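Local coordinates for protein L-amino acid deaminase (Proteus vulgaris, PDB 5HXW) that probably oxidises L-amino acids with the help of a bound FAD cofactor, as a membrane-associated flavoprotein deaminase, at residues A[252-260]-A[305-315]. Residues are numbered along the deposited sequence; the frame is centred on the assembly and turned at random.
Sequences VDVPTLPAY and VKESFTYGYKY. With 16A (cetyl-trimethyl-ammonium), chain J.
With CG anti to its carbonyl carbon (chi1 -73°), Leu257 sends both methyls into the segment 305-315, while Tyr315, with a similar first torsion, lays a ring face against CD1. Leu257 CD1 sits 3.7 Å from the centroid of that ring and 15° off its normal, which defines a CH-pi contact. The other methyl, CD2, lies 3.7 Å from Glu307 CB and 3.9 Å from Val305 CG2. Tyr311 turns its ring edge toward the carbonyl oxygen of Thr256, and its OH donates a hydrogen bond to Thr256 O at 2.7 Å. The hydroxyl stands 39° above the carbonyl plane, away from the lone-pair directions. One face of the same ring takes Pro255 CB, the opposite face Glu307 O. In this FAD-dependent oxidoreductase, the loop before strand 257-266 of the large mixed sheet and the first residues of that strand thus pack against helix 308-311 and its flanking residues. Tyr315 OH hydrogen-bonds to Ile396 O on the neighbouring strand 386-396, tying the ring to that sheet. Beyond Leu257, Pro258 CG and Val305 CG1 meet end-on at 3.7 Å. A cetyl-trimethyl-ammonium tail runs past this apolar cluster, its C4 lying 3.8 Å from Leu257 CD1 and its C6 3.7 Å from Tyr315 CD2. Arg244 of helix 243-248 forms salt bridges with both Asp253 and Glu307, bridging the two segments.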
ATOM      1  N   VAL A 252     -22.617  -0.323  -5.327  1.00 75.78           N
ATOM      2  CA  VAL A 252     -21.993   0.819  -4.656  1.00 75.71           C
ATOM      3  C   VAL A 252     -20.751   1.228  -5.453  1.00 74.44           C
ATOM      4  O   VAL A 252     -19.829   0.428  -5.646  1.00 72.93           O
ATOM      5  CB  VAL A 252     -21.638   0.510  -3.173  1.00 75.33           C
ATOM      6  CG1 VAL A 252     -20.833   1.642  -2.538  1.00 74.06           C
ATOM      7  CG2 VAL A 252     -22.896   0.244  -2.354  1.00 76.48           C
ATOM      8  N   ASP A 253     -20.745   2.479  -5.906  1.00 75.36           N
ATOM      9  CA  ASP A 253     -19.671   3.023  -6.734  1.00 74.30           C
ATOM     10  C   ASP A 253     -18.426   3.379  -5.914  1.00 72.34           C
ATOM     11  O   ASP A 253     -18.466   4.283  -5.071  1.00 73.46           O
ATOM     12  CB  ASP A 253     -20.182   4.250  -7.505  1.00 76.61           C
ATOM     13  CG  ASP A 253     -19.179   4.769  -8.521  1.00 77.05           C
ATOM     14  OD1 ASP A 253     -18.856   4.030  -9.479  1.00 76.33           O
ATOM     15  OD2 ASP A 253     -18.719   5.922  -8.363  1.00 78.04           O
ATOM     16  N   VAL A 254     -17.333   2.659  -6.164  1.00 69.58           N
ATOM     17  CA  VAL A 254     -16.024   2.985  -5.585  1.00 67.25           C
ATOM     18  C   VAL A 254     -15.140   3.505  -6.718  1.00 65.92           C
ATOM     19  O   VAL A 254     -14.797   2.740  -7.621  1.00 65.83           O
ATOM     20  CB  VAL A 254     -15.362   1.767  -4.888  1.00 66.38           C
ATOM     21  CG1 VAL A 254     -13.982   2.128  -4.344  1.00 65.43           C
ATOM     22  CG2 VAL A 254     -16.233   1.255  -3.754  1.00 66.73           C
ATOM     23  N   PRO A 255     -14.767   4.804  -6.685  1.00 65.35           N
ATOM     24  CA  PRO A 255     -14.024   5.344  -7.822  1.00 64.80           C
ATOM     25  C   PRO A 255     -12.506   5.148  -7.730  1.00 63.99           C
ATOM     26  O   PRO A 255     -11.808   5.941  -7.086  1.00 64.00           O
ATOM     27  CB  PRO A 255     -14.390   6.836  -7.812  1.00 65.54           C
ATOM     28  CG  PRO A 255     -15.101   7.091  -6.520  1.00 66.36           C
ATOM     29  CD  PRO A 255     -15.034   5.849  -5.683  1.00 66.07           C
ATOM     30  N   THR A 256     -12.010   4.090  -8.369  1.00 63.29           N
ATOM     31  CA  THR A 256     -10.571   3.831  -8.460  1.00 62.33           C
ATOM     32  C   THR A 256     -10.174   3.534  -9.899  1.00 62.75           C
ATOM     33  O   THR A 256     -10.964   2.987 -10.674  1.00 63.69           O
ATOM     34  CB  THR A 256     -10.118   2.639  -7.583  1.00 61.30           C
ATOM     35  OG1 THR A 256     -10.737   1.430  -8.045  1.00 61.37           O
ATOM     36  CG2 THR A 256     -10.454   2.856  -6.112  1.00 61.69           C
ATOM     37  N   LEU A 257      -8.946   3.901 -10.248  1.00 62.22           N
ATOM     38  CA  LEU A 257      -8.365   3.525 -11.528  1.00 62.01           C
ATOM     39  C   LEU A 257      -7.059   2.770 -11.305  1.00 61.37           C
ATOM     40  O   LEU A 257      -6.328   3.087 -10.363  1.00 60.39           O
ATOM     41  CB  LEU A 257      -8.149   4.754 -12.425  1.00 62.24           C
ATOM     42  CG  LEU A 257      -9.387   5.417 -13.050  1.00 62.88           C
ATOM     43  CD1 LEU A 257      -8.970   6.542 -13.983  1.00 62.73           C
ATOM     44  CD2 LEU A 257     -10.253   4.416 -13.804  1.00 62.99           C
ATOM     45  N   PRO A 258      -6.770   1.760 -12.159  1.00 61.54           N
ATOM     46  CA  PRO A 258      -5.517   1.014 -12.033  1.00 61.06           C
ATOM     47  C   PRO A 258      -4.271   1.848 -12.345  1.00 61.18           C
ATOM     48  O   PRO A 258      -4.307   2.744 -13.190  1.00 61.16           O
ATOM     49  CB  PRO A 258      -5.673  -0.118 -13.054  1.00 61.16           C
ATOM     50  CG  PRO A 258      -6.644   0.406 -14.049  1.00 62.09           C
ATOM     51  CD  PRO A 258      -7.612   1.213 -13.239  1.00 62.10           C
ATOM     52  N   ALA A 259      -3.190   1.544 -11.633  1.00 61.65           N
ATOM     53  CA  ALA A 259      -1.872   2.119 -11.881  1.00 62.13           C
ATOM     54  C   ALA A 259      -0.822   1.020 -11.752  1.00 62.68           C
ATOM     55  O   ALA A 259      -0.980   0.095 -10.951  1.00 63.51           O
ATOM     56  CB  ALA A 259      -1.594   3.245 -10.903  1.00 61.75           C
ATOM     57  N   TYR A 260       0.239   1.119 -12.544  1.00 63.31           N
ATOM     58  CA  TYR A 260       1.313   0.132 -12.532  1.00 64.30           C
ATOM     59  C   TYR A 260       2.683   0.777 -12.391  1.00 64.74           C
ATOM     60  O   TYR A 260       2.929   1.863 -12.926  1.00 65.61           O
ATOM     61  CB  TYR A 260       1.263  -0.727 -13.798  1.00 66.06           C
ATOM     62  CG  TYR A 260       0.205  -1.795 -13.751  1.00 67.61           C
ATOM     63  CD1 TYR A 260      -1.102  -1.538 -14.187  1.00 68.74           C
ATOM     64  CD2 TYR A 260       0.499  -3.071 -13.259  1.00 68.77           C
ATOM     65  CE1 TYR A 260      -2.084  -2.523 -14.135  1.00 69.08           C
ATOM     66  CE2 TYR A 260      -0.475  -4.063 -13.211  1.00 68.66           C
ATOM     67  CZ  TYR A 260      -1.760  -3.783 -13.645  1.00 68.98           C
ATOM     68  OH  TYR A 260      -2.722  -4.763 -13.595  1.00 71.01           O
ATOM     69  N   VAL A 305      -8.753   1.630 -18.958  1.00 60.86           N
ATOM     70  CA  VAL A 305      -9.836   0.674 -18.681  1.00 60.79           C
ATOM     71  C   VAL A 305     -11.190   1.269 -19.094  1.00 62.10           C
ATOM     72  O   VAL A 305     -11.242   2.407 -19.575  1.00 62.80           O
ATOM     73  CB  VAL A 305      -9.847   0.193 -17.204  1.00 60.23           C
ATOM     74  CG1 VAL A 305      -8.669  -0.736 -16.931  1.00 58.54           C
ATOM     75  CG2 VAL A 305      -9.873   1.365 -16.224  1.00 59.84           C
ATOM     76  N   LYS A 306     -12.273   0.505 -18.922  1.00 62.44           N
ATOM     77  CA  LYS A 306     -13.624   0.975 -19.264  1.00 63.80           C
ATOM     78  C   LYS A 306     -14.034   2.165 -18.386  1.00 64.29           C
ATOM     79  O   LYS A 306     -14.724   3.074 -18.848  1.00 65.68           O
ATOM     80  CB  LYS A 306     -14.658  -0.168 -19.209  1.00 64.10           C
ATOM     81  CG  LYS A 306     -15.067  -0.635 -17.815  1.00 63.47           C
ATOM     82  CD  LYS A 306     -15.932  -1.882 -17.847  1.00 63.53           C
ATOM     83  CE  LYS A 306     -16.088  -2.438 -16.442  1.00 62.81           C
ATOM     84  NZ  LYS A 306     -16.519  -3.861 -16.419  1.00 63.21           N
ATOM     85  N   GLU A 307     -13.562   2.152 -17.139  1.00 63.55           N
ATOM     86  CA  GLU A 307     -13.832   3.192 -16.149  1.00 63.87           C
ATOM     87  C   GLU A 307     -13.197   4.539 -16.495  1.00 64.21           C
ATOM     88  O   GLU A 307     -13.667   5.582 -16.024  1.00 65.65           O
ATOM     89  CB  GLU A 307     -13.363   2.742 -14.767  1.00 62.89           C
ATOM     90  CG  GLU A 307     -14.259   1.712 -14.094  1.00 63.72           C
ATOM     91  CD  GLU A 307     -13.931   0.260 -14.429  1.00 63.80           C
ATOM     92  OE1 GLU A 307     -12.946  -0.018 -15.156  1.00 63.72           O
ATOM     93  OE2 GLU A 307     -14.672  -0.624 -13.944  1.00 64.22           O
ATOM     94  N   SER A 308     -12.142   4.509 -17.316  1.00 62.84           N
ATOM     95  CA  SER A 308     -11.444   5.718 -17.772  1.00 62.50           C
ATOM     96  C   SER A 308     -12.375   6.665 -18.522  1.00 64.00           C
ATOM     97  O   SER A 308     -12.255   7.880 -18.399  1.00 64.84           O
ATOM     98  CB  SER A 308     -10.264   5.363 -18.675  1.00 61.75           C
ATOM     99  OG  SER A 308      -9.506   4.295 -18.139  1.00 61.21           O
ATOM    100  N   PHE A 309     -13.293   6.095 -19.297  1.00 64.44           N
ATOM    101  CA  PHE A 309     -14.239   6.871 -20.093  1.00 66.02           C
ATOM    102  C   PHE A 309     -15.366   7.492 -19.255  1.00 66.44           C
ATOM    103  O   PHE A 309     -15.986   8.465 -19.685  1.00 67.33           O
ATOM    104  CB  PHE A 309     -14.820   6.009 -21.220  1.00 66.96           C
ATOM    105  CG  PHE A 309     -13.786   5.467 -22.172  1.00 66.69           C
ATOM    106  CD1 PHE A 309     -13.311   6.248 -23.229  1.00 67.72           C
ATOM    107  CD2 PHE A 309     -13.292   4.168 -22.023  1.00 65.67           C
ATOM    108  CE1 PHE A 309     -12.358   5.746 -24.112  1.00 67.60           C
ATOM    109  CE2 PHE A 309     -12.339   3.662 -22.902  1.00 65.21           C
ATOM    110  CZ  PHE A 309     -11.872   4.452 -23.948  1.00 66.35           C
ATOM    111  N   THR A 310     -15.610   6.933 -18.068  1.00 65.29           N
ATOM    112  CA  THR A 310     -16.691   7.368 -17.183  1.00 66.14           C
ATOM    113  C   THR A 310     -16.257   8.498 -16.243  1.00 66.68           C
ATOM    114  O   THR A 310     -16.895   9.556 -16.215  1.00 68.62           O
ATOM    115  CB  THR A 310     -17.281   6.185 -16.373  1.00 65.51           C
ATOM    116  OG1 THR A 310     -17.639   5.119 -17.264  1.00 65.28           O
ATOM    117  CG2 THR A 310     -18.519   6.610 -15.578  1.00 66.14           C
ATOM    118  N   TYR A 311     -15.186   8.268 -15.478  1.00 65.31           N
ATOM    119  CA  TYR A 311     -14.727   9.224 -14.465  1.00 65.37           C
ATOM    120  C   TYR A 311     -13.220   9.512 -14.483  1.00 64.91           C
ATOM    121  O   TYR A 311     -12.668  10.047 -13.518  1.00 65.38           O
ATOM    122  CB  TYR A 311     -15.205   8.815 -13.058  1.00 64.69           C
ATOM    123  CG  TYR A 311     -14.746   7.453 -12.582  1.00 62.77           C
ATOM    124  CD1 TYR A 311     -13.493   7.285 -11.969  1.00 61.15           C
ATOM    125  CD2 TYR A 311     -15.573   6.330 -12.718  1.00 62.44           C
ATOM    126  CE1 TYR A 311     -13.073   6.038 -11.526  1.00 59.53           C
ATOM    127  CE2 TYR A 311     -15.161   5.078 -12.272  1.00 61.03           C
ATOM    128  CZ  TYR A 311     -13.913   4.939 -11.679  1.00 59.80           C
ATOM    129  OH  TYR A 311     -13.498   3.706 -11.237  1.00 58.84           O
ATOM    130  N   GLY A 312     -12.570   9.177 -15.595  1.00 65.02           N
ATOM    131  CA  GLY A 312     -11.161   9.501 -15.813  1.00 64.85           C
ATOM    132  C   GLY A 312     -10.884  10.985 -15.962  1.00 67.04           C
ATOM    133  O   GLY A 312      -9.731  11.413 -15.834  1.00 67.38           O
ATOM    134  N   TYR A 313     -11.934  11.768 -16.233  1.00 69.04           N
ATOM    135  CA  TYR A 313     -11.842  13.234 -16.301  1.00 70.95           C
ATOM    136  C   TYR A 313     -11.482  13.853 -14.945  1.00 71.60           C
ATOM    137  O   TYR A 313     -10.829  14.900 -14.887  1.00 72.52           O
ATOM    138  CB  TYR A 313     -13.128  13.854 -16.876  1.00 72.33           C
ATOM    139  CG  TYR A 313     -14.317  13.923 -15.926  1.00 72.95           C
ATOM    140  CD1 TYR A 313     -15.209  12.848 -15.806  1.00 72.50           C
ATOM    141  CD2 TYR A 313     -14.561  15.075 -15.160  1.00 73.73           C
ATOM    142  CE1 TYR A 313     -16.298  12.910 -14.942  1.00 73.12           C
ATOM    143  CE2 TYR A 313     -15.647  15.146 -14.292  1.00 74.53           C
ATOM    144  CZ  TYR A 313     -16.512  14.064 -14.186  1.00 74.41           C
ATOM    145  OH  TYR A 313     -17.588  14.136 -13.329  1.00 75.40           O
ATOM    146  N   LYS A 314     -11.913  13.188 -13.871  1.00 71.53           N
ATOM    147  CA  LYS A 314     -11.619  13.593 -12.493  1.00 72.67           C
ATOM    148  C   LYS A 314     -10.135  13.457 -12.128  1.00 72.27           C
ATOM    149  O   LYS A 314      -9.681  14.050 -11.146  1.00 72.73           O
ATOM    150  CB  LYS A 314     -12.472  12.786 -11.509  1.00 71.83           C
ATOM    151  CG  LYS A 314     -13.958  13.097 -11.549  1.00 72.92           C
ATOM    152  CD  LYS A 314     -14.726  12.133 -10.663  1.00 72.50           C
ATOM    153  CE  LYS A 314     -16.218  12.412 -10.699  1.00 74.28           C
ATOM    154  NZ  LYS A 314     -16.963  11.424  -9.872  1.00 73.91           N
ATOM    155  N   TYR A 315      -9.398  12.684 -12.925  1.00 72.48           N
ATOM    156  CA  TYR A 315      -7.974  12.415 -12.702  1.00 72.56           C
ATOM    157  C   TYR A 315      -7.059  13.341 -13.506  1.00 75.49           C
ATOM    158  O   TYR A 315      -5.834  13.214 -13.441  1.00 75.59           O
ATOM    159  CB  TYR A 315      -7.652  10.955 -13.043  1.00 69.59           C
ATOM    160  CG  TYR A 315      -8.206   9.934 -12.075  1.00 67.45           C
ATOM    161  CD1 TYR A 315      -9.565   9.596 -12.080  1.00 67.54           C
ATOM    162  CD2 TYR A 315      -7.367   9.283 -11.169  1.00 65.91           C
ATOM    163  CE1 TYR A 315     -10.073   8.653 -11.197  1.00 66.63           C
ATOM    164  CE2 TYR A 315      -7.866   8.334 -10.282  1.00 65.12           C
ATOM    165  CZ  TYR A 315      -9.219   8.023 -10.301  1.00 65.50           C
ATOM    166  OH  TYR A 315      -9.723   7.084  -9.430  1.00 65.20           O
TER
HETATM  167  C1  16A J 504      -7.672  10.682 -18.810  1.00 71.89           C
HETATM  168  C2  16A J 504      -7.496   9.458 -17.939  1.00 71.35           C
HETATM  169  C3  16A J 504      -6.650   9.781 -16.712  1.00 71.04           C
HETATM  170  C4  16A J 504      -6.319   8.514 -15.933  1.00 71.12           C
HETATM  171  C5  16A J 504      -5.076   8.705 -15.075  1.00 70.98           C
HETATM  172  C6  16A J 504      -5.170   7.873 -13.803  1.00 72.03           C
HETATM  173  C7  16A J 504      -4.056   8.232 -12.828  1.00 72.72           C
HETATM  174  C8  16A J 504      -3.659   7.020 -11.996  1.00 73.26           C
HETATM  175  C9  16A J 504      -3.255   7.445 -10.591  1.00 77.17           C
HETATM  176  C10 16A J 504      -1.774   7.179 -10.339  1.00 79.77           C
HETATM  177  C11 16A J 504      -1.143   8.289  -9.508  1.00 81.98           C
HETATM  178  C12 16A J 504      -0.917   7.834  -8.069  1.00 85.58           C
HETATM  179  C13 16A J 504       0.559   7.875  -7.694  1.00 87.78           C
HETATM  180  C14 16A J 504       0.808   7.098  -6.405  1.00 89.21           C
HETATM  181  C15 16A J 504       2.089   6.273  -6.496  1.00 89.62           C
HETATM  182  C16 16A J 504       2.765   6.165  -5.121  1.00 89.70           C
HETATM  183  N1  16A J 504       3.553   4.936  -4.848  1.00 89.70           N
HETATM  184  C17 16A J 504       4.204   5.107  -3.544  1.00 90.38           C
HETATM  185  C18 16A J 504       2.712   3.736  -4.746  1.00 89.57           C
HETATM  186  C19 16A J 504       4.619   4.709  -5.839  1.00 88.61           C